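Local coordinates for putative sulfatase yidJ (Bacteroides fragilis, PDB 2QZU), which probably hydrolyses sulfate esters as a metal-dependent arylsulfatase of the alkaline phosphatase clan, at residues L56-I70 / R335-R349. Residues are numbered along the deposited sequence; the frame is centred on the assembly and turned at random.
Sequences LDKLASEGINFTNAI and RIPMILSWPDQIKPR
Strand 64-66 runs antiparallel to strand 338-341, their axes 4.9 Å apart, and three backbone hydrogen bonds join them: Ile64 N to Leu340 O (2.7 Å), Leu340 N back to Ile64 O, and Phe66 N to Met338 O. Arg349 N donates to Gly63 O (3.1 Å), so strand 64-66 lies between 338-341 and 349-352. On one side of the sheet, Ile339 packs under helix 54-61: its CG2 meets Leu59 CG at 3.9 Å and also touches Ala60, while CD1 reaches Leu56. On the other, Met338 CG meets Phe66 CD2 at 3.6 Å, the side chains set obliquely, and Ile64 CG2 lies over the ring face toward its rim. With Ile64 CG1 anti to its own carbonyl carbon (chi1 -48°), CG1 and CD1 rest against the Arg349 guanidinium, CG1 over one face near the rim; Arg349 NH1 makes a salt bridge to Asp352 and a hydrogen bond to Val388 O. Farther along, Arg335 NH2 donates in plane to a lone pair of Ala69 O (2.9 Å), which Ile336 N also grips, from above the carbonyl plane. Arg335 NH1 salt-bridges Asp41. Backbone bonds and apolar packing thus splice strand 64-66 into the sulfatase sheet, whereas a doubly gripped carbonyl pins the turn beyond.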
loop_
_atom_site.group_PDB
_atom_site.type_symbol
_atom_site.label_atom_id
_atom_site.label_comp_id
_atom_site.label_asym_id
_atom_site.label_seq_id
_atom_site.Cartn_x
_atom_site.Cartn_y
_atom_site.Cartn_z
ATOM N N LEU A 56 -15.776 -0.270 24.437
ATOM C CA LEU A 56 -15.923 -1.709 24.577
ATOM C C LEU A 56 -15.757 -2.083 26.048
ATOM O O LEU A 56 -16.379 -3.033 26.523
ATOM C CB LEU A 56 -14.888 -2.445 23.721
ATOM C CG LEU A 56 -15.142 -2.366 22.214
ATOM C CD1 LEU A 56 -14.019 -3.067 21.469
ATOM C CD2 LEU A 56 -16.482 -3.014 21.887
ATOM N N ASP A 57 -14.919 -1.340 26.771
ATOM C CA ASP A 57 -14.729 -1.611 28.197
ATOM C C ASP A 57 -16.055 -1.355 28.912
ATOM O O ASP A 57 -16.453 -2.113 29.797
ATOM C CB ASP A 57 -13.660 -0.694 28.810
ATOM C CG ASP A 57 -12.255 -1.022 28.341
ATOM O OD1 ASP A 57 -12.069 -2.044 27.648
ATOM O OD2 ASP A 57 -11.331 -0.252 28.682
ATOM N N LYS A 58 -16.725 -0.272 28.529
ATOM C CA LYS A 58 -18.010 0.090 29.120
ATOM C C LYS A 58 -19.057 -0.975 28.785
ATOM O O LYS A 58 -19.822 -1.402 29.648
ATOM C CB LYS A 58 -18.459 1.461 28.596
ATOM C CG LYS A 58 -19.803 1.943 29.129
ATOM C CD LYS A 58 -19.785 2.138 30.639
ATOM C CE LYS A 58 -21.125 2.664 31.140
ATOM N NZ LYS A 58 -21.144 2.827 32.621
ATOM N N LEU A 59 -19.078 -1.407 27.528
ATOM C CA LEU A 59 -20.020 -2.431 27.093
ATOM C C LEU A 59 -19.803 -3.701 27.911
ATOM O O LEU A 59 -20.759 -4.329 28.370
ATOM C CB LEU A 59 -19.816 -2.736 25.607
ATOM C CG LEU A 59 -20.776 -3.739 24.975
ATOM C CD1 LEU A 59 -22.198 -3.183 25.013
ATOM C CD2 LEU A 59 -20.342 -4.013 23.545
ATOM N N ALA A 60 -18.540 -4.067 28.092
ATOM C CA ALA A 60 -18.188 -5.260 28.853
ATOM C C ALA A 60 -18.667 -5.158 30.296
ATOM O O ALA A 60 -19.148 -6.132 30.867
ATOM C CB ALA A 60 -16.684 -5.466 28.827
ATOM N N SER A 61 -18.534 -3.972 30.879
ATOM C CA SER A 61 -18.943 -3.755 32.264
ATOM C C SER A 61 -20.451 -3.883 32.438
ATOM O O SER A 61 -20.940 -4.113 33.544
ATOM C CB SER A 61 -18.503 -2.368 32.742
ATOM O OG SER A 61 -19.314 -1.361 32.164
ATOM N N GLU A 62 -21.191 -3.722 31.348
ATOM C CA GLU A 62 -22.643 -3.828 31.403
ATOM C C GLU A 62 -23.099 -5.215 30.960
ATOM O O GLU A 62 -24.296 -5.494 30.895
ATOM C CB GLU A 62 -23.284 -2.761 30.512
ATOM C CG GLU A 62 -22.917 -1.335 30.897
ATOM C CD GLU A 62 -23.709 -0.298 30.123
ATOM O OE1 GLU A 62 -24.932 -0.187 30.356
ATOM O OE2 GLU A 62 -23.111 0.401 29.280
ATOM N N GLY A 63 -22.133 -6.081 30.666
ATOM C CA GLY A 63 -22.452 -7.427 30.226
ATOM C C GLY A 63 -21.399 -8.460 30.583
ATOM O O GLY A 63 -20.907 -8.499 31.710
ATOM N N ILE A 64 -21.042 -9.292 29.610
ATOM C CA ILE A 64 -20.058 -10.349 29.824
ATOM C C ILE A 64 -18.903 -10.243 28.837
ATOM O O ILE A 64 -19.099 -9.939 27.660
ATOM C CB ILE A 64 -20.686 -11.739 29.630
ATOM C CG1 ILE A 64 -22.000 -11.841 30.402
ATOM C CG2 ILE A 64 -19.709 -12.814 30.094
ATOM C CD1 ILE A 64 -22.899 -12.957 29.904
ATOM N N ASN A 65 -17.700 -10.517 29.327
ATOM C CA ASN A 65 -16.508 -10.480 28.498
ATOM C C ASN A 65 -15.961 -11.907 28.462
ATOM O O ASN A 65 -15.447 -12.404 29.465
ATOM C CB ASN A 65 -15.475 -9.524 29.109
ATOM C CG ASN A 65 -14.293 -9.264 28.190
ATOM O OD1 ASN A 65 -13.325 -8.612 28.578
ATOM N ND2 ASN A 65 -14.369 -9.769 26.966
ATOM N N PHE A 66 -16.097 -12.572 27.318
ATOM C CA PHE A 66 -15.608 -13.938 27.166
ATOM C C PHE A 66 -14.142 -13.898 26.754
ATOM O O PHE A 66 -13.817 -13.793 25.571
ATOM C CB PHE A 66 -16.454 -14.681 26.127
ATOM C CG PHE A 66 -17.846 -14.999 26.600
ATOM C CD1 PHE A 66 -18.057 -15.991 27.557
ATOM C CD2 PHE A 66 -18.945 -14.305 26.098
ATOM C CE1 PHE A 66 -19.349 -16.290 28.009
ATOM C CE2 PHE A 66 -20.240 -14.594 26.544
ATOM C CZ PHE A 66 -20.441 -15.589 27.499
ATOM N N THR A 67 -13.263 -13.989 27.749
ATOM C CA THR A 67 -11.823 -13.910 27.531
ATOM C C THR A 67 -11.107 -15.115 26.917
ATOM O O THR A 67 -9.896 -15.057 26.703
ATOM C CB THR A 67 -11.103 -13.531 28.840
ATOM O OG1 THR A 67 -11.476 -14.450 29.869
ATOM C CG2 THR A 67 -11.482 -12.115 29.264
ATOM N N ASN A 68 -11.837 -16.196 26.644
ATOM C CA ASN A 68 -11.238 -17.379 26.014
ATOM C C ASN A 68 -11.922 -17.715 24.686
ATOM O O ASN A 68 -11.758 -18.818 24.166
ATOM C CB ASN A 68 -11.332 -18.619 26.919
ATOM C CG ASN A 68 -10.464 -18.517 28.158
ATOM O OD1 ASN A 68 -9.345 -18.011 28.111
ATOM N ND2 ASN A 68 -10.973 -19.024 29.274
ATOM N N ALA A 69 -12.685 -16.773 24.137
ATOM C CA ALA A 69 -13.398 -17.007 22.873
ATOM C C ALA A 69 -12.459 -17.210 21.687
ATOM O O ALA A 69 -11.425 -16.554 21.592
ATOM C CB ALA A 69 -14.341 -15.847 22.584
ATOM N N ILE A 70 -12.827 -18.109 20.774
ATOM C CA ILE A 70 -11.994 -18.380 19.602
ATOM C C ILE A 70 -12.783 -18.521 18.300
ATOM O O ILE A 70 -14.012 -18.540 18.296
ATOM C CB ILE A 70 -11.166 -19.685 19.792
ATOM C CG1 ILE A 70 -12.091 -20.890 19.985
ATOM C CG2 ILE A 70 -10.265 -19.572 21.012
ATOM C CD1 ILE A 70 -12.487 -21.584 18.691
ATOM N N ARG A 335 -7.719 -16.567 18.874
ATOM C CA ARG A 335 -8.415 -15.764 19.880
ATOM C C ARG A 335 -9.095 -14.515 19.327
ATOM O O ARG A 335 -8.480 -13.703 18.633
ATOM C CB ARG A 335 -7.451 -15.394 21.012
ATOM C CG ARG A 335 -7.202 -16.534 21.991
ATOM C CD ARG A 335 -8.245 -16.538 23.102
ATOM N NE ARG A 335 -8.160 -15.296 23.863
ATOM C CZ ARG A 335 -9.088 -14.343 23.876
ATOM N NH1 ARG A 335 -8.891 -13.248 24.595
ATOM N NH2 ARG A 335 -10.219 -14.491 23.197
ATOM N N ILE A 336 -10.380 -14.379 19.643
ATOM C CA ILE A 336 -11.177 -13.247 19.198
ATOM C C ILE A 336 -11.936 -12.616 20.356
ATOM O O ILE A 336 -12.168 -13.253 21.391
ATOM C CB ILE A 336 -12.234 -13.668 18.140
ATOM C CG1 ILE A 336 -13.138 -14.766 18.715
ATOM C CG2 ILE A 336 -11.550 -14.148 16.878
ATOM C CD1 ILE A 336 -14.355 -15.096 17.847
ATOM N N PRO A 337 -12.297 -11.333 20.212
ATOM C CA PRO A 337 -13.044 -10.676 21.281
ATOM C C PRO A 337 -14.451 -11.257 21.235
ATOM O O PRO A 337 -14.897 -11.742 20.191
ATOM C CB PRO A 337 -13.012 -9.209 20.873
ATOM C CG PRO A 337 -12.999 -9.277 19.381
ATOM C CD PRO A 337 -11.995 -10.387 19.126
HETATM N N MSE A 338 -15.140 -11.213 22.363
HETATM C CA MSE A 338 -16.493 -11.737 22.448
HETATM C C MSE A 338 -17.128 -11.099 23.669
HETATM O O MSE A 338 -17.011 -11.609 24.785
HETATM C CB MSE A 338 -16.450 -13.263 22.599
HETATM C CG MSE A 338 -17.794 -13.950 22.712
HETATM SE SE MSE A 338 -18.778 -14.004 21.052
HETATM C CE MSE A 338 -17.709 -15.319 20.083
ATOM N N ILE A 339 -17.771 -9.959 23.443
ATOM C CA ILE A 339 -18.444 -9.207 24.492
ATOM C C ILE A 339 -19.935 -9.235 24.190
ATOM O O ILE A 339 -20.352 -8.973 23.062
ATOM C CB ILE A 339 -17.966 -7.738 24.516
ATOM C CG1 ILE A 339 -16.462 -7.681 24.783
ATOM C CG2 ILE A 339 -18.718 -6.958 25.591
ATOM C CD1 ILE A 339 -15.879 -6.293 24.676
ATOM N N LEU A 340 -20.740 -9.553 25.197
ATOM C CA LEU A 340 -22.179 -9.623 25.006
ATOM C C LEU A 340 -22.921 -8.950 26.157
ATOM O O LEU A 340 -22.550 -9.096 27.324
ATOM C CB LEU A 340 -22.604 -11.091 24.884
ATOM C CG LEU A 340 -24.027 -11.450 24.442
ATOM C CD1 LEU A 340 -24.036 -12.881 23.931
ATOM C CD2 LEU A 340 -25.005 -11.283 25.596
ATOM N N SER A 341 -23.959 -8.197 25.817
ATOM C CA SER A 341 -24.761 -7.528 26.825
ATOM C C SER A 341 -26.237 -7.717 26.512
ATOM O O SER A 341 -26.635 -7.824 25.354
ATOM C CB SER A 341 -24.436 -6.030 26.884
ATOM O OG SER A 341 -24.857 -5.361 25.708
ATOM N N TRP A 342 -27.037 -7.775 27.570
ATOM C CA TRP A 342 -28.485 -7.923 27.482
ATOM C C TRP A 342 -28.947 -7.635 28.906
ATOM O O TRP A 342 -29.281 -8.547 29.665
ATOM C CB TRP A 342 -28.876 -9.348 27.068
ATOM C CG TRP A 342 -30.363 -9.513 26.850
ATOM C CD1 TRP A 342 -31.294 -8.516 26.752
ATOM C CD2 TRP A 342 -31.081 -10.745 26.699
ATOM N NE1 TRP A 342 -32.547 -9.050 26.550
ATOM C CE2 TRP A 342 -32.445 -10.417 26.512
ATOM C CE3 TRP A 342 -30.705 -12.098 26.700
ATOM C CZ2 TRP A 342 -33.434 -11.391 26.330
ATOM C CZ3 TRP A 342 -31.691 -13.065 26.517
ATOM C CH2 TRP A 342 -33.040 -12.705 26.335
ATOM N N PRO A 343 -28.948 -6.348 29.288
ATOM C CA PRO A 343 -29.346 -5.886 30.620
ATOM C C PRO A 343 -30.602 -6.527 31.201
ATOM O O PRO A 343 -30.618 -6.922 32.364
ATOM C CB PRO A 343 -29.495 -4.381 30.427
ATOM C CG PRO A 343 -28.435 -4.081 29.418
ATOM C CD PRO A 343 -28.630 -5.202 28.416
ATOM N N ASP A 344 -31.651 -6.639 30.393
ATOM C CA ASP A 344 -32.902 -7.223 30.868
ATOM C C ASP A 344 -32.794 -8.656 31.381
ATOM O O ASP A 344 -33.563 -9.060 32.254
ATOM C CB ASP A 344 -33.966 -7.168 29.766
ATOM C CG ASP A 344 -34.670 -5.822 29.690
ATOM O OD1 ASP A 344 -34.341 -4.920 30.492
ATOM O OD2 ASP A 344 -35.560 -5.668 28.826
ATOM N N GLN A 345 -31.842 -9.426 30.863
ATOM C CA GLN A 345 -31.721 -10.820 31.278
ATOM C C GLN A 345 -30.380 -11.277 31.825
ATOM O O GLN A 345 -30.296 -12.335 32.447
ATOM C CB GLN A 345 -32.103 -11.735 30.114
ATOM C CG GLN A 345 -33.585 -11.762 29.811
ATOM C CD GLN A 345 -34.391 -12.267 30.986
ATOM O OE1 GLN A 345 -34.072 -13.304 31.567
ATOM N NE2 GLN A 345 -35.444 -11.542 31.340
ATOM N N ILE A 346 -29.332 -10.496 31.598
ATOM C CA ILE A 346 -28.011 -10.889 32.062
ATOM C C ILE A 346 -27.349 -9.874 32.979
ATOM O O ILE A 346 -27.136 -8.721 32.601
ATOM C CB ILE A 346 -27.077 -11.157 30.866
ATOM C CG1 ILE A 346 -27.709 -12.200 29.942
ATOM C CG2 ILE A 346 -25.730 -11.656 31.356
ATOM C CD1 ILE A 346 -26.929 -12.446 28.669
ATOM N N LYS A 347 -27.032 -10.314 34.192
ATOM C CA LYS A 347 -26.368 -9.463 35.170
ATOM C C LYS A 347 -24.904 -9.429 34.734
ATOM O O LYS A 347 -24.373 -10.431 34.264
ATOM C CB LYS A 347 -26.493 -10.085 36.565
ATOM C CG LYS A 347 -26.148 -9.149 37.714
ATOM C CD LYS A 347 -26.286 -9.864 39.052
ATOM C CE LYS A 347 -26.145 -8.901 40.222
ATOM N NZ LYS A 347 -27.247 -7.896 40.252
ATOM N N PRO A 348 -24.233 -8.273 34.866
ATOM C CA PRO A 348 -22.828 -8.229 34.449
ATOM C C PRO A 348 -21.935 -9.204 35.214
ATOM O O PRO A 348 -22.077 -9.376 36.424
ATOM C CB PRO A 348 -22.441 -6.775 34.698
ATOM C CG PRO A 348 -23.729 -6.044 34.477
ATOM C CD PRO A 348 -24.721 -6.924 35.200
ATOM N N ARG A 349 -21.023 -9.844 34.489
ATOM C CA ARG A 349 -20.080 -10.789 35.072
ATOM C C ARG A 349 -18.681 -10.347 34.653
ATOM O O ARG A 349 -18.436 -10.104 33.472
ATOM C CB ARG A 349 -20.350 -12.214 34.566
ATOM C CG ARG A 349 -21.746 -12.745 34.891
ATOM C CD ARG A 349 -21.777 -14.270 34.868
ATOM N NE ARG A 349 -21.505 -14.840 33.550
ATOM C CZ ARG A 349 -22.416 -14.980 32.591
ATOM N NH1 ARG A 349 -22.076 -15.510 31.423
ATOM N NH2 ARG A 349 -23.670 -14.598 32.798
HETATM O O HOH W 1 -18.456 -7.622 32.852
HETATM O O HOH W 2 -26.069 -7.503 30.318
HETATM O O HOH W 3 -13.639 -11.083 24.772
#